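Long-range contacts in kelch domain-containing protein (Colletotrichum graminicola M1.001, PDB 5C86), which probably oxidises alcohols to aldehydes at a mononuclear copper centre, as a member of the AA5 galactose oxidase and glyoxal oxidase family: residues T25-V30 against Y52-G57; K243-Y248 against M300-D305. All blocks are in the same frame, centred on the assembly; numbering follows the deposited sequence.

Contact 1: residues T25-V30 against Y52-G57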
ATOM      1  N   THR A  25       1.368  16.507   5.870  1.00 19.13           N
ATOM      2  CA  THR A  25       2.525  17.108   5.133  1.00 20.36           C
ATOM      3  C   THR A  25       2.733  16.484   3.792  1.00 18.14           C
ATOM      4  O   THR A  25       3.202  17.095   2.848  1.00 20.93           O
ATOM      5  CB  THR A  25       3.826  16.988   5.889  1.00 21.73           C
ATOM      6  OG1 THR A  25       4.082  15.601   6.132  1.00 19.94           O
ATOM      7  CG2 THR A  25       3.752  17.718   7.220  1.00 26.78           C
ATOM      8  N   GLY A  26       2.396  15.190   3.712  1.00 17.43           N
ATOM      9  CA  GLY A  26       2.762  14.471   2.534  1.00 17.13           C
ATOM     10  C   GLY A  26       4.246  14.166   2.314  1.00 16.65           C
ATOM     11  O   GLY A  26       4.639  13.811   1.247  1.00 16.10           O
ATOM     12  N   ASN A  27       5.061  14.335   3.361  1.00 16.21           N
ATOM     13  CA  ASN A  27       6.453  13.961   3.258  1.00 15.07           C
ATOM     14  C   ASN A  27       6.553  12.414   3.121  1.00 16.06           C
ATOM     15  O   ASN A  27       5.664  11.676   3.507  1.00 15.45           O
ATOM     16  CB  ASN A  27       7.180  14.588   4.453  1.00 16.67           C
ATOM     17  CG  ASN A  27       7.216  16.103   4.339  1.00 14.71           C
ATOM     18  OD1 ASN A  27       7.285  16.637   3.235  1.00 16.20           O
ATOM     19  ND2 ASN A  27       7.301  16.773   5.481  1.00 20.31           N
ATOM     20  N   LEU A  28       7.688  11.973   2.655  1.00 15.20           N
ATOM     21  CA  LEU A  28       7.922  10.498   2.494  1.00 16.16           C
ATOM     22  C   LEU A  28       8.929  10.025   3.552  1.00 15.95           C
ATOM     23  O   LEU A  28      10.116  10.434   3.537  1.00 15.74           O
ATOM     24  CB  LEU A  28       8.484  10.232   1.138  1.00 15.97           C
ATOM     25  CG  LEU A  28       8.603   8.735   0.724  1.00 18.08           C
ATOM     26  CD1 LEU A  28       7.214   8.060   0.547  1.00 18.22           C
ATOM     27  CD2 LEU A  28       9.455   8.679  -0.517  1.00 20.30           C
ATOM     28  N   LEU A  29       8.428   9.194   4.398  1.00 12.50           N
ATOM     29  CA  LEU A  29       9.243   8.544   5.460  1.00 14.60           C
ATOM     30  C   LEU A  29       9.718   7.182   4.988  1.00 16.57           C
ATOM     31  O   LEU A  29       8.896   6.376   4.536  1.00 15.59           O
ATOM     32  CB  LEU A  29       8.492   8.369   6.768  1.00 16.73           C
ATOM     33  CG  LEU A  29       9.173   7.782   8.022  1.00 19.12           C
ATOM     34  CD1 LEU A  29      10.265   8.700   8.490  1.00 20.86           C
ATOM     35  CD2 LEU A  29       8.159   7.637   9.095  1.00 23.27           C
ATOM     36  N   VAL A  30      11.018   6.935   5.068  1.00 14.64           N
ATOM     37  CA  VAL A  30      11.582   5.658   4.655  1.00 13.94           C
ATOM     38  C   VAL A  30      12.350   5.006   5.816  1.00 15.25           C
ATOM     39  O   VAL A  30      12.919   5.731   6.668  1.00 15.82           O
ATOM     40  CB  VAL A  30      12.430   5.775   3.409  1.00 14.34           C
ATOM     41  CG1 VAL A  30      11.776   6.664   2.371  1.00 14.63           C
ATOM     42  CG2 VAL A  30      13.860   6.280   3.719  1.00 15.12           C
ATOM     43  N   TYR A  52      11.996  12.467   3.276  1.00 16.88           N
ATOM     44  CA  TYR A  52      12.090  13.323   2.125  1.00 17.67           C
ATOM     45  C   TYR A  52      10.983  14.374   2.239  1.00 16.53           C
ATOM     46  O   TYR A  52       9.836  14.060   2.434  1.00 17.40           O
ATOM     47  CB  TYR A  52      11.919  12.582   0.784  1.00 18.17           C
ATOM     48  CG  TYR A  52      11.787  13.440  -0.441  1.00 20.68           C
ATOM     49  CD1 TYR A  52      12.876  14.006  -1.041  1.00 22.41           C
ATOM     50  CD2 TYR A  52      10.559  13.644  -1.014  1.00 20.77           C
ATOM     51  CE1 TYR A  52      12.747  14.806  -2.157  1.00 25.14           C
ATOM     52  CE2 TYR A  52      10.419  14.381  -2.145  1.00 23.48           C
ATOM     53  CZ  TYR A  52      11.514  14.973  -2.697  1.00 24.71           C
ATOM     54  OH  TYR A  52      11.305  15.695  -3.839  1.00 31.61           O
ATOM     55  N   ASN A  53      11.381  15.653   2.243  1.00 18.78           N
ATOM     56  CA  ASN A  53      10.443  16.756   2.309  1.00 19.80           C
ATOM     57  C   ASN A  53      10.000  17.127   0.925  1.00 20.29           C
ATOM     58  O   ASN A  53      10.786  17.553   0.085  1.00 20.21           O
ATOM     59  CB  ASN A  53      11.147  17.942   2.998  1.00 19.60           C
ATOM     60  CG  ASN A  53      10.196  19.024   3.316  1.00 21.59           C
ATOM     61  OD1 ASN A  53       9.609  19.602   2.435  1.00 24.73           O
ATOM     62  ND2 ASN A  53       9.959  19.198   4.525  1.00 25.73           N
ATOM     63  N   VAL A  54       8.713  16.929   0.645  1.00 20.35           N
ATOM     64  CA  VAL A  54       8.157  17.154  -0.700  1.00 22.19           C
ATOM     65  C   VAL A  54       8.108  18.653  -1.055  1.00 22.03           C
ATOM     66  O   VAL A  54       8.111  18.991  -2.224  1.00 27.58           O
ATOM     67  CB  VAL A  54       6.760  16.512  -0.860  1.00 22.92           C
ATOM     68  CG1 VAL A  54       6.866  14.983  -0.695  1.00 25.46           C
ATOM     69  CG2 VAL A  54       5.781  17.008   0.142  1.00 23.88           C
ATOM     70  N   ASN A  55       8.023  19.519  -0.051  1.00 22.63           N
ATOM     71  CA  ASN A  55       8.025  20.985  -0.347  1.00 27.28           C
ATOM     72  C   ASN A  55       9.425  21.551  -0.648  1.00 26.90           C
ATOM     73  O   ASN A  55       9.625  22.279  -1.626  1.00 31.21           O
ATOM     74  CB  ASN A  55       7.336  21.741   0.786  1.00 28.38           C
ATOM     75  CG  ASN A  55       5.794  21.504   0.794  1.00 34.37           C
ATOM     76  OD1 ASN A  55       5.152  21.709   1.811  1.00 45.77           O
ATOM     77  ND2 ASN A  55       5.216  21.115  -0.340  1.00 37.89           N
ATOM     78  N   THR A  56      10.422  21.169   0.123  1.00 26.59           N
ATOM     79  CA  THR A  56      11.786  21.687  -0.066  1.00 30.78           C
ATOM     80  C   THR A  56      12.699  20.782  -0.898  1.00 33.61           C
ATOM     81  O   THR A  56      13.703  21.227  -1.421  1.00 34.06           O
ATOM     82  CB  THR A  56      12.437  21.910   1.300  1.00 29.86           C
ATOM     83  OG1 THR A  56      12.587  20.651   1.947  1.00 30.33           O
ATOM     84  CG2 THR A  56      11.556  22.761   2.179  1.00 31.43           C
ATOM     85  N   GLY A  57      12.362  19.499  -1.021  1.00 31.47           N
ATOM     86  CA  GLY A  57      13.293  18.529  -1.607  1.00 29.59           C
ATOM     87  C   GLY A  57      14.444  18.083  -0.651  1.00 29.02           C
ATOM     88  O   GLY A  57      15.251  17.294  -1.034  1.00 34.99           O
TER
HETATM   89  O   HOH W   1       3.937  19.597   2.744  1.00 40.74           O
HETATM   90  O   HOH W   2       6.415  19.302   2.800  1.00 32.21           O

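Contact 2: residues K243-Y248 against M300-D305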
ATOM      1  N   LYS A 243       4.897 -19.188  -8.130  1.00 14.01           N
ATOM      2  CA  LYS A 243       4.419 -20.365  -7.371  1.00 15.33           C
ATOM      3  C   LYS A 243       5.191 -20.667  -6.113  1.00 13.73           C
ATOM      4  O   LYS A 243       4.742 -21.411  -5.272  1.00 15.58           O
ATOM      5  CB  LYS A 243       4.420 -21.606  -8.265  1.00 19.02           C
ATOM      6  CG  LYS A 243       3.412 -21.645  -9.338  1.00 21.73           C
ATOM      7  CD  LYS A 243       3.531 -22.985 -10.120  0.80 23.65           C
ATOM      8  CE  LYS A 243       4.574 -22.905 -11.202  0.70 25.56           C
ATOM      9  NZ  LYS A 243       4.734 -24.271 -11.789  0.55 29.26           N
ATOM     10  N   GLY A 244       6.318 -19.995  -5.918  1.00 12.48           N
ATOM     11  CA  GLY A 244       7.052 -19.974  -4.698  1.00 13.67           C
ATOM     12  C   GLY A 244       7.709 -18.645  -4.478  1.00 13.84           C
ATOM     13  O   GLY A 244       7.824 -17.866  -5.409  1.00 15.27           O
ATOM     14  N   TYR A 245       8.195 -18.448  -3.276  1.00 13.51           N
ATOM     15  CA  TYR A 245       8.910 -17.191  -2.934  1.00 14.93           C
ATOM     16  C   TYR A 245      10.080 -16.941  -3.858  1.00 14.11           C
ATOM     17  O   TYR A 245      10.352 -15.816  -4.284  1.00 14.39           O
ATOM     18  CB  TYR A 245       9.319 -17.198  -1.458  1.00 14.32           C
ATOM     19  CG  TYR A 245       9.447 -15.855  -0.800  1.00 14.96           C
ATOM     20  CD1 TYR A 245      10.518 -14.986  -1.048  1.00 15.47           C
ATOM     21  CD2 TYR A 245       8.505 -15.431   0.074  1.00 13.65           C
ATOM     22  CE1 TYR A 245      10.547 -13.722  -0.453  1.00 16.01           C
ATOM     23  CE2 TYR A 245       8.533 -14.224   0.693  1.00 14.05           C
ATOM     24  CZ  TYR A 245       9.540 -13.339   0.433  1.00 13.44           C
ATOM     25  OH  TYR A 245       9.612 -12.109   1.018  1.00 13.49           O
ATOM     26  N   THR A 246      10.807 -18.020  -4.183  1.00 14.51           N
ATOM     27  CA  THR A 246      11.914 -17.966  -5.113  1.00 13.58           C
ATOM     28  C   THR A 246      11.908 -19.215  -5.940  1.00 14.73           C
ATOM     29  O   THR A 246      11.226 -20.218  -5.650  1.00 15.21           O
ATOM     30  CB  THR A 246      13.299 -17.894  -4.410  1.00 14.47           C
ATOM     31  OG1 THR A 246      13.496 -19.087  -3.643  1.00 15.39           O
ATOM     32  CG2 THR A 246      13.419 -16.694  -3.536  1.00 14.88           C
ATOM     33  N   GLY A 247      12.669 -19.128  -6.976  1.00 14.32           N
ATOM     34  CA  GLY A 247      12.970 -20.308  -7.791  1.00 16.48           C
ATOM     35  C   GLY A 247      12.110 -20.561  -9.007  1.00 17.43           C
ATOM     36  O   GLY A 247      12.434 -21.444  -9.822  1.00 18.55           O
ATOM     37  N   TYR A 248      11.039 -19.821  -9.168  1.00 16.02           N
ATOM     38  CA  TYR A 248      10.162 -19.950 -10.317  1.00 15.68           C
ATOM     39  C   TYR A 248      10.126 -18.682 -11.116  1.00 15.61           C
ATOM     40  O   TYR A 248      10.420 -17.609 -10.628  1.00 14.86           O
ATOM     41  CB  TYR A 248       8.750 -20.188  -9.819  1.00 17.35           C
ATOM     42  CG  TYR A 248       8.565 -21.493  -9.107  1.00 20.58           C
ATOM     43  CD1 TYR A 248       8.277 -22.644  -9.843  1.00 24.29           C
ATOM     44  CD2 TYR A 248       8.749 -21.596  -7.774  1.00 22.81           C
ATOM     45  CE1 TYR A 248       8.120 -23.865  -9.197  1.00 25.30           C
ATOM     46  CE2 TYR A 248       8.575 -22.799  -7.106  1.00 24.96           C
ATOM     47  CZ  TYR A 248       8.295 -23.917  -7.844  1.00 26.82           C
ATOM     48  OH  TYR A 248       8.139 -25.100  -7.189  1.00 37.32           O
ATOM     49  N   MET A 300      12.541 -15.514 -10.043  1.00 13.04           N
ATOM     50  CA  MET A 300      12.552 -14.818  -8.726  1.00 13.02           C
ATOM     51  C   MET A 300      13.694 -15.355  -7.857  1.00 13.45           C
ATOM     52  O   MET A 300      13.645 -16.503  -7.457  1.00 13.83           O
ATOM     53  CB  MET A 300      11.192 -14.977  -8.063  1.00 13.38           C
ATOM     54  CG  MET A 300      10.125 -14.174  -8.807  1.00 14.97           C
ATOM     55  SD  MET A 300       8.444 -14.680  -8.306  1.00 14.35           S
ATOM     56  CE  MET A 300       8.441 -14.095  -6.660  1.00 14.74           C
ATOM     57  N   TRP A 301      14.555 -14.406  -7.463  1.00 12.76           N
ATOM     58  CA  TRP A 301      15.622 -14.619  -6.481  1.00 14.36           C
ATOM     59  C   TRP A 301      15.776 -13.371  -5.636  1.00 13.70           C
ATOM     60  O   TRP A 301      15.579 -12.238  -6.130  1.00 14.14           O
ATOM     61  CB  TRP A 301      16.958 -14.901  -7.138  1.00 16.25           C
ATOM     62  CG  TRP A 301      17.036 -16.162  -7.945  1.00 15.52           C
ATOM     63  CD1 TRP A 301      17.259 -16.204  -9.249  1.00 17.70           C
ATOM     64  CD2 TRP A 301      16.848 -17.534  -7.518  1.00 15.26           C
ATOM     65  NE1 TRP A 301      17.311 -17.501  -9.674  1.00 19.66           N
ATOM     66  CE2 TRP A 301      16.978 -18.323  -8.635  1.00 17.19           C
ATOM     67  CE3 TRP A 301      16.569 -18.154  -6.288  1.00 15.00           C
ATOM     68  CZ2 TRP A 301      16.860 -19.735  -8.564  1.00 16.60           C
ATOM     69  CZ3 TRP A 301      16.453 -19.549  -6.231  1.00 17.33           C
ATOM     70  CH2 TRP A 301      16.597 -20.293  -7.383  1.00 16.82           C
ATOM     71  N   LEU A 302      16.138 -13.578  -4.397  1.00 13.28           N
ATOM     72  CA  LEU A 302      16.264 -12.478  -3.451  1.00 13.83           C
ATOM     73  C   LEU A 302      17.599 -11.739  -3.647  1.00 15.24           C
ATOM     74  O   LEU A 302      18.602 -12.333  -4.047  1.00 16.43           O
ATOM     75  CB  LEU A 302      16.107 -12.952  -2.021  1.00 14.88           C
ATOM     76  CG  LEU A 302      14.904 -13.840  -1.689  1.00 16.21           C
ATOM     77  CD1 LEU A 302      14.742 -14.002  -0.221  1.00 15.64           C
ATOM     78  CD2 LEU A 302      13.643 -13.223  -2.278  1.00 16.65           C
ATOM     79  N   PHE A 303      17.592 -10.446  -3.383  1.00 15.96           N
ATOM     80  CA  PHE A 303      18.838  -9.659  -3.330  1.00 14.57           C
ATOM     81  C   PHE A 303      19.599  -9.756  -4.643  1.00 17.50           C
ATOM     82  O   PHE A 303      20.871  -9.910  -4.686  1.00 18.71           O
ATOM     83  CB  PHE A 303      19.714 -10.130  -2.157  1.00 15.22           C
ATOM     84  CG  PHE A 303      19.004 -10.095  -0.858  1.00 14.43           C
ATOM     85  CD1 PHE A 303      18.693  -8.894  -0.219  1.00 14.95           C
ATOM     86  CD2 PHE A 303      18.573 -11.242  -0.264  1.00 13.59           C
ATOM     87  CE1 PHE A 303      18.002  -8.904   0.985  1.00 15.25           C
ATOM     88  CE2 PHE A 303      17.854 -11.236   0.906  1.00 14.74           C
ATOM     89  CZ  PHE A 303      17.540 -10.076   1.524  1.00 14.93           C
ATOM     90  N   SER A 304      18.853  -9.686  -5.739  1.00 15.38           N
ATOM     91  CA  SER A 304      19.332  -9.924  -7.046  1.00 15.89           C
ATOM     92  C   SER A 304      18.784  -8.922  -8.038  1.00 19.35           C
ATOM     93  O   SER A 304      17.543  -8.700  -8.098  1.00 16.93           O
ATOM     94  CB  SER A 304      18.924 -11.328  -7.513  1.00 16.87           C
ATOM     95  OG  SER A 304      19.475 -11.588  -8.770  1.00 19.58           O
ATOM     96  N   ASP A 305      19.677  -8.361  -8.834  1.00 17.87           N
ATOM     97  CA  ASP A 305      19.374  -7.465  -9.935  1.00 17.17           C
ATOM     98  C   ASP A 305      19.127  -8.179 -11.264  1.00 16.57           C
ATOM     99  O   ASP A 305      18.955  -7.544 -12.326  1.00 17.27           O
ATOM    100  CB  ASP A 305      20.451  -6.339 -10.098  1.00 19.31           C
ATOM    101  CG  ASP A 305      20.328  -5.264  -9.061  1.00 21.04           C
ATOM    102  OD1 ASP A 305      19.331  -5.202  -8.334  1.00 23.34           O
ATOM    103  OD2 ASP A 305      21.230  -4.434  -8.964  1.00 26.13           O
TER

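Contact 1: residues T25-V30 against Y52-G57
Leu28 and Tyr52 form a hydrogen-bonded antiparallel pair where strands 28-31 and 47-52 meet in a blade of the beta-propeller. Leu28 N donates a hydrogen bond to Tyr52 O (3.0 Å), and Tyr52 N donates one to Leu28 O (2.8 Å). Their CB atoms meet at 4.2 Å on the same face of the sheet; Leu28 then reaches Val19 of strand 18-21, while the Tyr52 ring turns away to Phe367.

Beyond this pair an asparagine amide takes over from the backbone. Asn27 has CG anti to its carbonyl carbon (chi1 -68°), which carries OD1 across to Val54 N at 3.0 Å, the donor tilted 26° from the amide plane; water 2 is a second partner of OD1. ND2 goes to Glu104, so both ends of this buried amide are satisfied, a task suited to a side chain that can donate and accept at once. Glu104 also bonds Thr25 OG1, which accepts from Asn27 N in an ST turn. Gly26 has positive phi in that turn, where a CB would run into the carbonyl O of Thr25. The CG1 methyl of Val54 packs closely against Gly26 O (3.2 Å). On the other segment, Asn53 OD1 accepts from Thr56 N in an Asx motif, the donor lying above the amide plane. Water 1 lies 2.6 Å from Thr25 O and equally far from Asn55 OD1.

Contact 2: residues K243-Y248 against M300-D305
Gly247 N donates to Met300 O at 2.8 Å, nearly in line with the carbonyl bond, and Met300 N donates to Tyr248 O at 3.0 Å. These two backbone bonds join loops that belong to no regular strand. Gly247, at positive phi, can lay its bare CA over one face of the Trp301 six-membered ring, a CH-pi contact 4.0 Å from CA to the centroid. Thr246 crosses the indole at about a right angle, its CB 3.8 Å from Trp301 CE3, while its CG2 methyl meets Leu302 CD2.

That same Leu302 methyl approaches the edge of the Tyr245 ring, CD2 lying 3.6 Å from CE1 and in the ring plane. The flexible Met300 chain bends at its last torsion (chi3 68°) and brings CE to 3.5 Å from Tyr245 O, a buried carbonyl with no hydrogen-bond partner in the model. The tyrosine suits its place by joining an apolar ring to a polar end: Tyr245 OH bonds Tyr334 OH and His178 NE2, and the side chain lies close to Tyr120 and His423. Both bind copper in this protein, although none is bound here, and Tyr245 thus places this loop pair beside the empty copper site of a galactose oxidase-like propeller.

Contact 1 closes before contact 2 opens along the chain, and the two do not touch: their centres are 32 Å apart and their nearest atoms about 16 Å. They share no strand, yet both belong to the same beta-propeller. Contact 1 joins the ends of strands 28-31 and 47-52 and the turns beside them, away from the annotated copper ligands. In contact 2 the loop between strands 235-239 and 254-258 meets the loop between strands 291-294 and 313-316, thus joining two successive blades. Contact 1 therefore lies within one blade, at the meeting of adjacent strands, whereas contact 2 ties neighbouring blades through their loops, beside residues that bind copper, although the metal is absent here.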